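Local atomic coordinates of pyruvate carboxylase n-terminal domain (PDB entry 1ULZ), a protein that forms the biotin carboxylase subunit of a pyruvate carboxylase and belongs to the ATP-grasp family. Residues R10-V15 with D382-K387; K206-Q211 with G281-I286; I221-R226 with M301-D306; N234-E239 with R291-H296. The protein carries 1 engineered substitution. All blocks are in the same frame, centred on the assembly; numbering follows the deposited sequence.

All four contacts reach one eight-stranded antiparallel sheet. Contact 1 has the widest span, joining residues 10-15, in the N-terminal region of the biotin carboxylase, to 382-387, in its C-terminal region; the other three lie between these segments in sequence and within the ATP-grasp region. Contacts 2 and 3 alternate along the chain, as do contacts 2 and 4, whereas both segments of contact 4 fall between those of contact 3. Contacts 2, 3 and 4 touch one another, with centres about 14 to 15 Å apart. Contact 1 meets contact 4, about 12 Å away between centres. The ATP-grasp and C-terminal regions thus share the sheet, and contact 1 sets an N-terminal helix against it.

Contact 1 of 4, residues R10-V15 with D382-K387; sequences RGEIAV and DSMIAK
At the edge of the R10 guanidinium, near its plane, lies D382 OD1, but NH1 stops 3.8 Å from that oxygen and the two flat groups are turned 70° apart, which makes a long salt bridge. R10 is better matched elsewhere: its NH2 pairs with E36, and Y381 gives it a cation-pi partner. Another flat group, the E12 carboxylate, receives K387 from above its plane (46° out), with NZ 2.8 Å from OE2. This salt bridge is buried, and both ends have further partners: Y81 OH bonds to the same E12 oxygen, and V294 O to K387 NZ. A water closes the ring, giving a hydrogen to E12 OE1 at 2.8 Å and taking one from K387 NZ at 3.0 Å. Lysine suits this place because its chain is long enough to cross to the helix, its bend at chi3 (-59°) laying the end across the carboxylate. Beside the ion pair, M384 SD packs 3.9 Å from E12 CG, covering the aliphatic part of the glutamate. D382 OD2 accepts from M384 N at 2.9 Å, an Asx turn leading into strand 384-392. That strand then carries a classic beta bulge, I385 and A386 facing I338, and the contact sets the start of a helix from the Rossmann-like N-terminal region against this bulged strand, next to the outermost one of the antiparallel sheet.

Contact 2 of 4, residues K206-Q211 with G281-I286; sequences KHIEYQ and GNLYFI
L283 reaches I208 and Y210 with its two methyl groups. From CB, which points at strand 206-214, the chain goes on to CG, placed anti to the carbonyl carbon (chi1 -51°), and there it forks toward two different neighbours. CD2 settles on the branch point of I208, 4.0 Å from CB and 4.1 Å from CG1. CD1 takes the other direction, lying 3.9 Å from Y210 CE1, at the edge of the tyrosine ring and in its plane, while it also comes within 4.2 Å of I208 CG2. The leucine crosses both partners at about a right angle. In the ATP-grasp domain these residues belong to strands that are not adjacent: 269-277 runs between 206-214 and the outermost strand 283-289, antiparallel to both. A leucine suits this position because its forked end can span the gap, and small A277 of the middle strand touches both L283 and I208. Helix 248-264 covers the same apolar layer, with Y254 and V258 against Y210, whose hydroxyl bonds to R251 O. Alternation along the strand directs E209 away from L283, and there its OE2 accepts from H207 NE2 at 2.7 Å in an almost straight bond of 174°. E209 OE2 lies in the plane of the imidazole, whereas H207 NE2 meets the carboxylate from above its plane; E209 OE1 meanwhile pairs with R226 NE.

Contact 3 of 4, residues I221-R226 with M301-D306; sequences IHLGER and MVTGID
L223 and I305 meet methyl to methyl: CD2 of the leucine stands 3.6 Å from CD1 of the isoleucine, and the other branch, L223 CD1, lies 3.9 Å from I305 CB and 4.0 Å from its CG2. T303 fills in beside them, its methyl CG2 4.0 Å from L223 O and its OG1 4.1 Å from L223 CD1. Both sides supply branched chains, well suited to a buried meeting with no polar bond between the segments. Threonine adds a second use: the hydroxyl lies between the backbone N and the carbonyl carbon (chi1 65°), close enough to the backbone to bond to S299 O in the preceding helical turn and to accept a weak bond from I305 N at 3.3 Å. G304 leaves the helix with positive phi, a conformation glycine adopts easily, and I305, next along, points toward the strand. On the strand side, G224 also has positive phi, and its N donates to H222 ND1 at 3.0 Å. L223 and G224 both pair with Q211 of strand 206-214. Beyond I305, D306 N-caps helix 307-315. Within the ATP-grasp domain, the contact therefore fits the end of helix 296-303 and its link to helix 307-315 against strand 220-232, while M301 and V302 touch strand 384-392.

Contact 4 of 4, residues N234-E239 with R291-H296; sequences NQKLVE and RIQVEH
K236 and E295 form a salt bridge in a largely buried contact of the ATP-grasp domain, near the centre of the chain, where strand 235-241 faces the loop between strand 283-289 and helix 296-303. K236 is extended beyond CG, its length carrying NZ to E295 OE1 at 2.7 Å, on the syn lone pair. A water completes a small ring: it accepts from K236 NZ at 2.6 Å and donates to E295 OE2 at 2.7 Å. E239 presents its carboxylate to the aliphatic base of E295, its CD 3.4 Å from E295 CB, and the two carboxylates stack with their planes 22° apart. E239 OE1 and E295 OE2 are only 4.3 Å from each other; R337, which gives NE to E239 OE1 and NH2 to E295 OE2, probably offsets the closeness of the two acids, together with K236. Q293 suits its place by having a donor and an acceptor on one amide. Its OE1 takes a bond from N289 ND2 and a weak one involving T272, while NE2 makes weak bonds to E209 and E274, acids that also form long, weak ion pairs with K236 NZ. The loop also holds itself in shape. R291 NH1 donates to I292 O at 3.0 Å. Residues Q293 to H296 make a type I beta turn, in which Q293 O accepts twice: from H296 N at 3.1 Å, and from H296 ND1 at 2.8 Å, which approaches nearly in line with the carbonyl bond (179°).

Contact 1 of 4, residues R10-V15 with D382-K387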
loop_
_atom_site.group_PDB
_atom_site.type_symbol
_atom_site.label_atom_id
_atom_site.label_comp_id
_atom_site.label_asym_id
_atom_site.label_seq_id
_atom_site.Cartn_x
_atom_site.Cartn_y
_atom_site.Cartn_z
ATOM N N ARG A 10 18.614 12.632 3.448
ATOM C CA ARG A 10 18.414 12.559 2.006
ATOM C C ARG A 10 17.812 11.219 1.596
ATOM O O ARG A 10 17.349 10.446 2.435
ATOM C CB ARG A 10 19.772 12.714 1.321
ATOM C CG ARG A 10 20.817 11.750 1.890
ATOM C CD ARG A 10 22.106 11.721 1.076
ATOM N NE ARG A 10 21.907 11.162 -0.257
ATOM C CZ ARG A 10 21.588 9.893 -0.500
ATOM N NH1 ARG A 10 21.432 9.042 0.502
ATOM N NH2 ARG A 10 21.423 9.476 -1.747
ATOM N N GLY A 11 17.842 10.952 0.294
ATOM C CA GLY A 11 17.339 9.694 -0.222
ATOM C C GLY A 11 15.910 9.350 0.140
ATOM O O GLY A 11 15.078 10.237 0.345
ATOM N N GLU A 12 15.630 8.050 0.225
ATOM C CA GLU A 12 14.286 7.581 0.537
ATOM C C GLU A 12 13.779 8.028 1.906
ATOM O O GLU A 12 12.603 8.345 2.044
ATOM C CB GLU A 12 14.205 6.051 0.418
ATOM C CG GLU A 12 14.925 5.257 1.506
ATOM C CD GLU A 12 14.101 5.094 2.768
ATOM O OE1 GLU A 12 12.892 5.381 2.737
ATOM O OE2 GLU A 12 14.655 4.661 3.793
ATOM N N ILE A 13 14.649 8.066 2.915
ATOM C CA ILE A 13 14.188 8.477 4.234
ATOM C C ILE A 13 13.751 9.944 4.264
ATOM O O ILE A 13 12.798 10.287 4.961
ATOM C CB ILE A 13 15.246 8.219 5.338
ATOM C CG1 ILE A 13 14.566 8.290 6.707
ATOM C CG2 ILE A 13 16.369 9.242 5.268
ATOM C CD1 ILE A 13 13.423 7.302 6.879
ATOM N N ALA A 14 14.419 10.807 3.502
ATOM C CA ALA A 14 14.028 12.217 3.468
ATOM C C ALA A 14 12.624 12.332 2.879
ATOM O O ALA A 14 11.823 13.155 3.319
ATOM C CB ALA A 14 15.015 13.035 2.638
ATOM N N VAL A 15 12.337 11.497 1.884
ATOM C CA VAL A 15 11.024 11.475 1.240
ATOM C C VAL A 15 9.974 10.991 2.239
ATOM O O VAL A 15 8.891 11.561 2.333
ATOM C CB VAL A 15 11.026 10.541 0.005
ATOM C CG1 VAL A 15 9.604 10.328 -0.494
ATOM C CG2 VAL A 15 11.887 11.147 -1.104
ATOM N N ASP A 382 24.819 5.627 0.213
ATOM C CA ASP A 382 24.409 4.231 0.065
ATOM C C ASP A 382 23.924 3.913 -1.349
ATOM O O ASP A 382 23.613 4.807 -2.141
ATOM C CB ASP A 382 23.314 3.882 1.081
ATOM C CG ASP A 382 22.020 4.631 0.825
ATOM O OD1 ASP A 382 21.606 5.421 1.701
ATOM O OD2 ASP A 382 21.415 4.430 -0.253
ATOM N N SER A 383 23.854 2.626 -1.658
ATOM C CA SER A 383 23.428 2.180 -2.976
ATOM C C SER A 383 21.952 1.791 -3.061
ATOM O O SER A 383 21.526 1.180 -4.040
ATOM C CB SER A 383 24.293 0.997 -3.401
ATOM O OG SER A 383 24.304 0.011 -2.381
ATOM N N MET A 384 21.172 2.155 -2.049
ATOM C CA MET A 384 19.749 1.828 -2.019
ATOM C C MET A 384 18.958 2.548 -3.112
ATOM O O MET A 384 19.096 3.757 -3.301
ATOM C CB MET A 384 19.165 2.182 -0.646
ATOM C CG MET A 384 17.725 1.709 -0.408
ATOM S SD MET A 384 17.149 2.083 1.293
ATOM C CE MET A 384 18.342 1.101 2.248
ATOM N N ILE A 385 18.143 1.794 -3.842
ATOM C CA ILE A 385 17.307 2.369 -4.886
ATOM C C ILE A 385 15.884 2.487 -4.344
ATOM O O ILE A 385 15.223 3.506 -4.519
ATOM C CB ILE A 385 17.268 1.475 -6.140
ATOM C CG1 ILE A 385 18.680 1.302 -6.698
ATOM C CG2 ILE A 385 16.333 2.087 -7.186
ATOM C CD1 ILE A 385 18.754 0.321 -7.836
ATOM N N ALA A 386 15.423 1.433 -3.677
ATOM C CA ALA A 386 14.080 1.416 -3.113
ATOM C C ALA A 386 13.913 0.336 -2.052
ATOM O O ALA A 386 14.744 -0.557 -1.919
ATOM C CB ALA A 386 13.054 1.197 -4.224
ATOM N N LYS A 387 12.833 0.442 -1.289
ATOM C CA LYS A 387 12.503 -0.547 -0.276
ATOM C C LYS A 387 11.122 -1.070 -0.637
ATOM O O LYS A 387 10.137 -0.335 -0.569
ATOM C CB LYS A 387 12.471 0.068 1.124
ATOM C CG LYS A 387 13.825 0.518 1.635
ATOM C CD LYS A 387 13.769 0.922 3.098
ATOM C CE LYS A 387 12.791 2.056 3.338
ATOM N NZ LYS A 387 12.965 2.648 4.693
HETATM O O HOH W 1 10.889 4.775 4.540
#

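Contact 2 of 4, residues K206-Q211 with G281-I286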
loop_
_atom_site.group_PDB
_atom_site.type_symbol
_atom_site.label_atom_id
_atom_site.label_comp_id
_atom_site.label_asym_id
_atom_site.label_seq_id
_atom_site.Cartn_x
_atom_site.Cartn_y
_atom_site.Cartn_z
ATOM N N LYS A 206 19.643 -15.680 15.295
ATOM C CA LYS A 206 18.687 -14.915 14.517
ATOM C C LYS A 206 18.812 -13.506 15.072
ATOM O O LYS A 206 19.129 -13.318 16.251
ATOM C CB LYS A 206 17.260 -15.408 14.746
ATOM C CG LYS A 206 16.704 -16.305 13.664
ATOM C CD LYS A 206 15.281 -16.731 14.013
ATOM C CE LYS A 206 14.659 -17.604 12.936
ATOM N NZ LYS A 206 14.551 -16.879 11.640
ATOM N N HIS A 207 18.591 -12.516 14.219
ATOM C CA HIS A 207 18.631 -11.127 14.641
ATOM C C HIS A 207 17.170 -10.750 14.860
ATOM O O HIS A 207 16.403 -10.651 13.900
ATOM C CB HIS A 207 19.246 -10.258 13.540
ATOM C CG HIS A 207 19.059 -8.788 13.750
ATOM N ND1 HIS A 207 20.093 -7.950 14.105
ATOM C CD2 HIS A 207 17.957 -8.006 13.657
ATOM C CE1 HIS A 207 19.636 -6.714 14.222
ATOM N NE2 HIS A 207 18.342 -6.721 13.957
ATOM N N ILE A 208 16.778 -10.580 16.119
ATOM C CA ILE A 208 15.404 -10.214 16.458
ATOM C C ILE A 208 15.462 -8.839 17.123
ATOM O O ILE A 208 16.238 -8.633 18.058
ATOM C CB ILE A 208 14.776 -11.214 17.456
ATOM C CG1 ILE A 208 14.777 -12.634 16.877
ATOM C CG2 ILE A 208 13.364 -10.764 17.810
ATOM C CD1 ILE A 208 13.820 -12.853 15.727
ATOM N N GLU A 209 14.644 -7.899 16.654
ATOM C CA GLU A 209 14.670 -6.563 17.224
ATOM C C GLU A 209 13.291 -6.004 17.535
ATOM O O GLU A 209 12.335 -6.199 16.778
ATOM C CB GLU A 209 15.424 -5.611 16.288
ATOM C CG GLU A 209 14.710 -5.291 14.985
ATOM C CD GLU A 209 15.553 -4.437 14.045
ATOM O OE1 GLU A 209 14.962 -3.732 13.197
ATOM O OE2 GLU A 209 16.801 -4.475 14.144
ATOM N N TYR A 210 13.201 -5.302 18.661
ATOM C CA TYR A 210 11.948 -4.705 19.090
ATOM C C TYR A 210 11.832 -3.221 18.768
ATOM O O TYR A 210 12.786 -2.449 18.941
ATOM C CB TYR A 210 11.746 -4.907 20.597
ATOM C CG TYR A 210 10.995 -6.168 20.961
ATOM C CD1 TYR A 210 11.639 -7.404 21.017
ATOM C CD2 TYR A 210 9.630 -6.125 21.217
ATOM C CE1 TYR A 210 10.938 -8.560 21.317
ATOM C CE2 TYR A 210 8.920 -7.272 21.516
ATOM C CZ TYR A 210 9.573 -8.489 21.565
ATOM O OH TYR A 210 8.851 -9.626 21.856
ATOM N N GLN A 211 10.651 -2.828 18.306
ATOM C CA GLN A 211 10.373 -1.435 17.987
ATOM C C GLN A 211 9.823 -0.760 19.244
ATOM O O GLN A 211 8.864 -1.240 19.849
ATOM C CB GLN A 211 9.338 -1.334 16.864
ATOM C CG GLN A 211 8.941 0.093 16.510
ATOM C CD GLN A 211 10.113 0.931 16.034
ATOM O OE1 GLN A 211 10.745 0.614 15.028
ATOM N NE2 GLN A 211 10.411 2.006 16.759
ATOM N N GLY A 281 14.515 -19.695 20.762
ATOM C CA GLY A 281 13.698 -18.498 20.812
ATOM C C GLY A 281 14.018 -17.596 21.991
ATOM O O GLY A 281 13.242 -16.697 22.314
ATOM N N ASN A 282 15.152 -17.835 22.642
ATOM C CA ASN A 282 15.557 -17.003 23.771
ATOM C C ASN A 282 16.316 -15.797 23.226
ATOM O O ASN A 282 17.149 -15.935 22.333
ATOM C CB ASN A 282 16.456 -17.797 24.726
ATOM C CG ASN A 282 15.697 -18.866 25.479
ATOM O OD1 ASN A 282 14.827 -18.565 26.299
ATOM N ND2 ASN A 282 16.011 -20.128 25.198
ATOM N N LEU A 283 16.031 -14.617 23.767
ATOM C CA LEU A 283 16.682 -13.395 23.303
ATOM C C LEU A 283 17.739 -12.858 24.259
ATOM O O LEU A 283 17.640 -13.021 25.471
ATOM C CB LEU A 283 15.641 -12.296 23.060
ATOM C CG LEU A 283 14.433 -12.645 22.191
ATOM C CD1 LEU A 283 13.621 -11.387 21.916
ATOM C CD2 LEU A 283 14.899 -13.263 20.887
ATOM N N TYR A 284 18.748 -12.208 23.686
ATOM C CA TYR A 284 19.832 -11.608 24.451
ATOM C C TYR A 284 20.115 -10.232 23.836
ATOM O O TYR A 284 20.429 -10.125 22.650
ATOM C CB TYR A 284 21.089 -12.477 24.387
ATOM C CG TYR A 284 20.858 -13.941 24.693
ATOM C CD1 TYR A 284 20.457 -14.827 23.695
ATOM C CD2 TYR A 284 21.068 -14.448 25.971
ATOM C CE1 TYR A 284 20.280 -16.170 23.956
ATOM C CE2 TYR A 284 20.890 -15.796 26.243
ATOM C CZ TYR A 284 20.500 -16.652 25.233
ATOM O OH TYR A 284 20.342 -17.999 25.489
ATOM N N PHE A 285 19.997 -9.186 24.646
ATOM C CA PHE A 285 20.217 -7.818 24.185
ATOM C C PHE A 285 21.641 -7.555 23.720
ATOM O O PHE A 285 22.604 -7.970 24.362
ATOM C CB PHE A 285 19.831 -6.833 25.292
ATOM C CG PHE A 285 20.120 -5.396 24.962
ATOM C CD1 PHE A 285 21.373 -4.853 25.197
ATOM C CD2 PHE A 285 19.132 -4.584 24.431
ATOM C CE1 PHE A 285 21.637 -3.522 24.912
ATOM C CE2 PHE A 285 19.387 -3.250 24.143
ATOM C CZ PHE A 285 20.639 -2.717 24.384
ATOM N N ILE A 286 21.756 -6.859 22.592
ATOM C CA ILE A 286 23.044 -6.519 21.998
ATOM C C ILE A 286 23.293 -5.013 22.031
ATOM O O ILE A 286 24.341 -4.561 22.497
ATOM C CB ILE A 286 23.117 -6.978 20.527
ATOM C CG1 ILE A 286 23.031 -8.504 20.442
ATOM C CG2 ILE A 286 24.409 -6.479 19.897
ATOM C CD1 ILE A 286 24.175 -9.218 21.128
#

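Contact 3 of 4, residues I221-R226 with M301-D306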
loop_
_atom_site.group_PDB
_atom_site.type_symbol
_atom_site.label_atom_id
_atom_site.label_comp_id
_atom_site.label_asym_id
_atom_site.label_seq_id
_atom_site.Cartn_x
_atom_site.Cartn_y
_atom_site.Cartn_z
ATOM N N ILE A 221 5.441 2.317 24.636
ATOM C CA ILE A 221 4.911 1.051 24.164
ATOM C C ILE A 221 5.870 0.423 23.159
ATOM O O ILE A 221 6.800 1.074 22.689
ATOM C CB ILE A 221 3.542 1.245 23.487
ATOM C CG1 ILE A 221 3.702 2.084 22.218
ATOM C CG2 ILE A 221 2.581 1.948 24.447
ATOM C CD1 ILE A 221 2.401 2.321 21.476
ATOM N N HIS A 222 5.657 -0.849 22.847
ATOM C CA HIS A 222 6.496 -1.514 21.864
ATOM C C HIS A 222 5.576 -1.912 20.709
ATOM O O HIS A 222 4.377 -2.143 20.914
ATOM C CB HIS A 222 7.179 -2.749 22.474
ATOM C CG HIS A 222 6.253 -3.900 22.720
ATOM N ND1 HIS A 222 5.913 -4.805 21.738
ATOM C CD2 HIS A 222 5.577 -4.278 23.831
ATOM C CE1 HIS A 222 5.065 -5.690 22.233
ATOM N NE2 HIS A 222 4.844 -5.392 23.502
ATOM N N LEU A 223 6.117 -1.955 19.497
ATOM C CA LEU A 223 5.315 -2.340 18.344
ATOM C C LEU A 223 5.802 -3.686 17.822
ATOM O O LEU A 223 6.016 -3.864 16.622
ATOM C CB LEU A 223 5.396 -1.285 17.232
ATOM C CG LEU A 223 4.956 0.154 17.549
ATOM C CD1 LEU A 223 4.613 0.861 16.244
ATOM C CD2 LEU A 223 3.753 0.167 18.470
ATOM N N GLY A 224 5.990 -4.629 18.736
ATOM C CA GLY A 224 6.432 -5.952 18.339
ATOM C C GLY A 224 7.867 -6.020 17.859
ATOM O O GLY A 224 8.612 -5.040 17.927
ATOM N N GLU A 225 8.251 -7.185 17.353
ATOM C CA GLU A 225 9.611 -7.401 16.883
ATOM C C GLU A 225 9.722 -7.588 15.375
ATOM O O GLU A 225 8.724 -7.734 14.663
ATOM C CB GLU A 225 10.218 -8.631 17.570
ATOM C CG GLU A 225 9.829 -9.974 16.926
ATOM C CD GLU A 225 8.383 -10.391 17.179
ATOM O OE1 GLU A 225 7.591 -9.581 17.704
ATOM O OE2 GLU A 225 8.030 -11.541 16.842
ATOM N N ARG A 226 10.966 -7.589 14.910
ATOM C CA ARG A 226 11.288 -7.786 13.507
ATOM C C ARG A 226 12.448 -8.779 13.425
ATOM O O ARG A 226 13.366 -8.745 14.247
ATOM C CB ARG A 226 11.701 -6.459 12.858
ATOM C CG ARG A 226 10.582 -5.421 12.783
ATOM C CD ARG A 226 11.032 -4.160 12.049
ATOM N NE ARG A 226 12.021 -3.390 12.797
ATOM C CZ ARG A 226 11.745 -2.291 13.492
ATOM N NH1 ARG A 226 10.501 -1.825 13.537
ATOM N NH2 ARG A 226 12.716 -1.650 14.133
ATOM N N MET A 301 3.150 -2.042 8.849
ATOM C CA MET A 301 2.201 -2.878 8.115
ATOM C C MET A 301 1.413 -3.843 9.004
ATOM O O MET A 301 0.219 -4.033 8.805
ATOM C CB MET A 301 2.915 -3.709 7.045
ATOM C CG MET A 301 3.862 -2.949 6.136
ATOM S SD MET A 301 3.029 -1.802 5.055
ATOM C CE MET A 301 2.445 -2.921 3.774
ATOM N N VAL A 302 2.082 -4.467 9.969
ATOM C CA VAL A 302 1.403 -5.427 10.833
ATOM C C VAL A 302 0.717 -4.846 12.077
ATOM O O VAL A 302 -0.052 -5.545 12.733
ATOM C CB VAL A 302 2.368 -6.560 11.250
ATOM C CG1 VAL A 302 2.875 -7.272 10.011
ATOM C CG2 VAL A 302 3.539 -5.998 12.043
ATOM N N THR A 303 0.985 -3.583 12.402
ATOM C CA THR A 303 0.341 -2.950 13.556
ATOM C C THR A 303 -0.566 -1.801 13.117
ATOM O O THR A 303 -1.435 -1.367 13.867
ATOM C CB THR A 303 1.351 -2.366 14.556
ATOM O OG1 THR A 303 2.063 -1.290 13.933
ATOM C CG2 THR A 303 2.318 -3.438 15.032
ATOM N N GLY A 304 -0.352 -1.308 11.904
ATOM C CA GLY A 304 -1.166 -0.218 11.394
ATOM C C GLY A 304 -0.890 1.112 12.066
ATOM O O GLY A 304 -1.738 2.003 12.056
ATOM N N ILE A 305 0.300 1.247 12.644
ATOM C CA ILE A 305 0.701 2.473 13.329
ATOM C C ILE A 305 1.794 3.215 12.541
ATOM O O ILE A 305 2.826 2.638 12.194
ATOM C CB ILE A 305 1.212 2.151 14.755
ATOM C CG1 ILE A 305 0.109 1.424 15.543
ATOM C CG2 ILE A 305 1.642 3.433 15.459
ATOM C CD1 ILE A 305 0.545 0.904 16.905
ATOM N N ASP A 306 1.552 4.491 12.259
ATOM C CA ASP A 306 2.498 5.316 11.513
ATOM C C ASP A 306 3.574 5.834 12.476
ATOM O O ASP A 306 3.368 6.799 13.223
ATOM C CB ASP A 306 1.734 6.464 10.842
ATOM C CG ASP A 306 2.604 7.293 9.909
ATOM O OD1 ASP A 306 2.053 7.845 8.934
ATOM O OD2 ASP A 306 3.824 7.409 10.156
#

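Contact 4 of 4, residues N234-E239 with R291-H296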
loop_
_atom_site.group_PDB
_atom_site.type_symbol
_atom_site.label_atom_id
_atom_site.label_comp_id
_atom_site.label_asym_id
_atom_site.label_seq_id
_atom_site.Cartn_x
_atom_site.Cartn_y
_atom_site.Cartn_z
ATOM N N ASN A 234 26.884 -8.260 7.253
ATOM C CA ASN A 234 26.130 -7.617 8.312
ATOM C C ASN A 234 25.239 -6.512 7.754
ATOM O O ASN A 234 24.763 -5.653 8.499
ATOM C CB ASN A 234 27.084 -7.056 9.361
ATOM C CG ASN A 234 27.663 -8.139 10.245
ATOM O OD1 ASN A 234 28.310 -9.085 9.758
ATOM N ND2 ASN A 234 27.433 -8.018 11.553
ATOM N N GLN A 235 25.021 -6.546 6.441
ATOM C CA GLN A 235 24.166 -5.573 5.767
ATOM C C GLN A 235 22.807 -6.232 5.540
ATOM O O GLN A 235 22.716 -7.293 4.911
ATOM C CB GLN A 235 24.781 -5.173 4.429
ATOM C CG GLN A 235 26.068 -4.372 4.556
ATOM C CD GLN A 235 25.815 -2.919 4.934
ATOM O OE1 GLN A 235 26.756 -2.146 5.133
ATOM N NE2 GLN A 235 24.536 -2.536 5.029
ATOM N N LYS A 236 21.756 -5.610 6.064
ATOM C CA LYS A 236 20.407 -6.148 5.937
ATOM C C LYS A 236 19.941 -6.187 4.481
ATOM O O LYS A 236 20.260 -5.296 3.690
ATOM C CB LYS A 236 19.448 -5.326 6.810
ATOM C CG LYS A 236 19.666 -5.555 8.306
ATOM C CD LYS A 236 19.150 -4.400 9.152
ATOM C CE LYS A 236 19.289 -4.705 10.636
ATOM N NZ LYS A 236 18.900 -3.545 11.499
ATOM N N LEU A 237 19.201 -7.238 4.134
ATOM C CA LEU A 237 18.698 -7.419 2.773
ATOM C C LEU A 237 17.200 -7.697 2.802
ATOM O O LEU A 237 16.444 -7.178 1.983
ATOM C CB LEU A 237 19.431 -8.584 2.104
ATOM C CG LEU A 237 19.208 -8.859 0.614
ATOM C CD1 LEU A 237 19.622 -7.651 -0.228
ATOM C CD2 LEU A 237 20.039 -10.082 0.217
ATOM N N VAL A 238 16.776 -8.523 3.750
ATOM C CA VAL A 238 15.367 -8.857 3.894
ATOM C C VAL A 238 14.983 -8.820 5.368
ATOM O O VAL A 238 15.701 -9.355 6.214
ATOM C CB VAL A 238 15.055 -10.263 3.336
ATOM C CG1 VAL A 238 13.596 -10.603 3.573
ATOM C CG2 VAL A 238 15.373 -10.318 1.848
ATOM N N GLU A 239 13.857 -8.178 5.668
ATOM C CA GLU A 239 13.361 -8.074 7.039
ATOM C C GLU A 239 11.876 -8.433 7.094
ATOM O O GLU A 239 11.132 -8.154 6.156
ATOM C CB GLU A 239 13.549 -6.651 7.570
ATOM C CG GLU A 239 14.964 -6.105 7.462
ATOM C CD GLU A 239 15.126 -5.098 6.337
ATOM O OE1 GLU A 239 16.228 -4.532 6.210
ATOM O OE2 GLU A 239 14.159 -4.865 5.580
ATOM N N ARG A 291 17.020 5.897 17.175
ATOM C CA ARG A 291 16.558 6.611 15.990
ATOM C C ARG A 291 15.528 5.770 15.252
ATOM O O ARG A 291 15.240 4.640 15.649
ATOM C CB ARG A 291 17.739 6.838 15.054
ATOM C CG ARG A 291 18.432 5.529 14.666
ATOM C CD ARG A 291 19.397 5.700 13.500
ATOM N NE ARG A 291 20.252 4.529 13.305
ATOM C CZ ARG A 291 19.898 3.411 12.674
ATOM N NH1 ARG A 291 18.687 3.277 12.149
ATOM N NH2 ARG A 291 20.768 2.414 12.574
ATOM N N ILE A 292 14.984 6.326 14.171
ATOM C CA ILE A 292 14.022 5.603 13.351
ATOM C C ILE A 292 14.815 4.483 12.671
ATOM O O ILE A 292 16.001 4.642 12.369
ATOM C CB ILE A 292 13.379 6.526 12.266
ATOM C CG1 ILE A 292 12.272 5.775 11.522
ATOM C CG2 ILE A 292 14.432 6.988 11.263
ATOM C CD1 ILE A 292 11.117 5.351 12.399
ATOM N N GLN A 293 14.174 3.348 12.438
ATOM C CA GLN A 293 14.862 2.227 11.804
ATOM C C GLN A 293 14.616 2.208 10.298
ATOM O O GLN A 293 13.532 2.569 9.834
ATOM C CB GLN A 293 14.378 0.905 12.397
ATOM C CG GLN A 293 15.334 -0.239 12.155
ATOM C CD GLN A 293 16.382 -0.342 13.245
ATOM O OE1 GLN A 293 16.809 0.669 13.813
ATOM N NE2 GLN A 293 16.809 -1.565 13.537
ATOM N N VAL A 294 15.617 1.779 9.535
ATOM C CA VAL A 294 15.466 1.705 8.089
ATOM C C VAL A 294 14.264 0.831 7.756
ATOM O O VAL A 294 13.418 1.204 6.942
ATOM C CB VAL A 294 16.703 1.079 7.400
ATOM C CG1 VAL A 294 16.467 0.995 5.895
ATOM C CG2 VAL A 294 17.947 1.904 7.689
ATOM N N GLU A 295 14.185 -0.325 8.406
ATOM C CA GLU A 295 13.105 -1.266 8.148
ATOM C C GLU A 295 11.815 -1.072 8.954
ATOM O O GLU A 295 11.036 -2.011 9.119
ATOM C CB GLU A 295 13.618 -2.709 8.316
ATOM C CG GLU A 295 14.216 -3.067 9.683
ATOM C CD GLU A 295 15.702 -2.717 9.828
ATOM O OE1 GLU A 295 16.436 -3.520 10.437
ATOM O OE2 GLU A 295 16.143 -1.653 9.350
ATOM N N HIS A 296 11.569 0.142 9.431
ATOM C CA HIS A 296 10.354 0.405 10.205
ATOM C C HIS A 296 9.034 0.073 9.500
ATOM O O HIS A 296 8.055 -0.285 10.156
ATOM C CB HIS A 296 10.302 1.868 10.668
ATOM C CG HIS A 296 10.051 2.854 9.568
ATOM N ND1 HIS A 296 11.064 3.415 8.819
ATOM C CD2 HIS A 296 8.899 3.398 9.107
ATOM C CE1 HIS A 296 10.546 4.264 7.948
ATOM N NE2 HIS A 296 9.234 4.273 8.102
HETATM O O HOH W 2 18.754 -1.459 9.921
#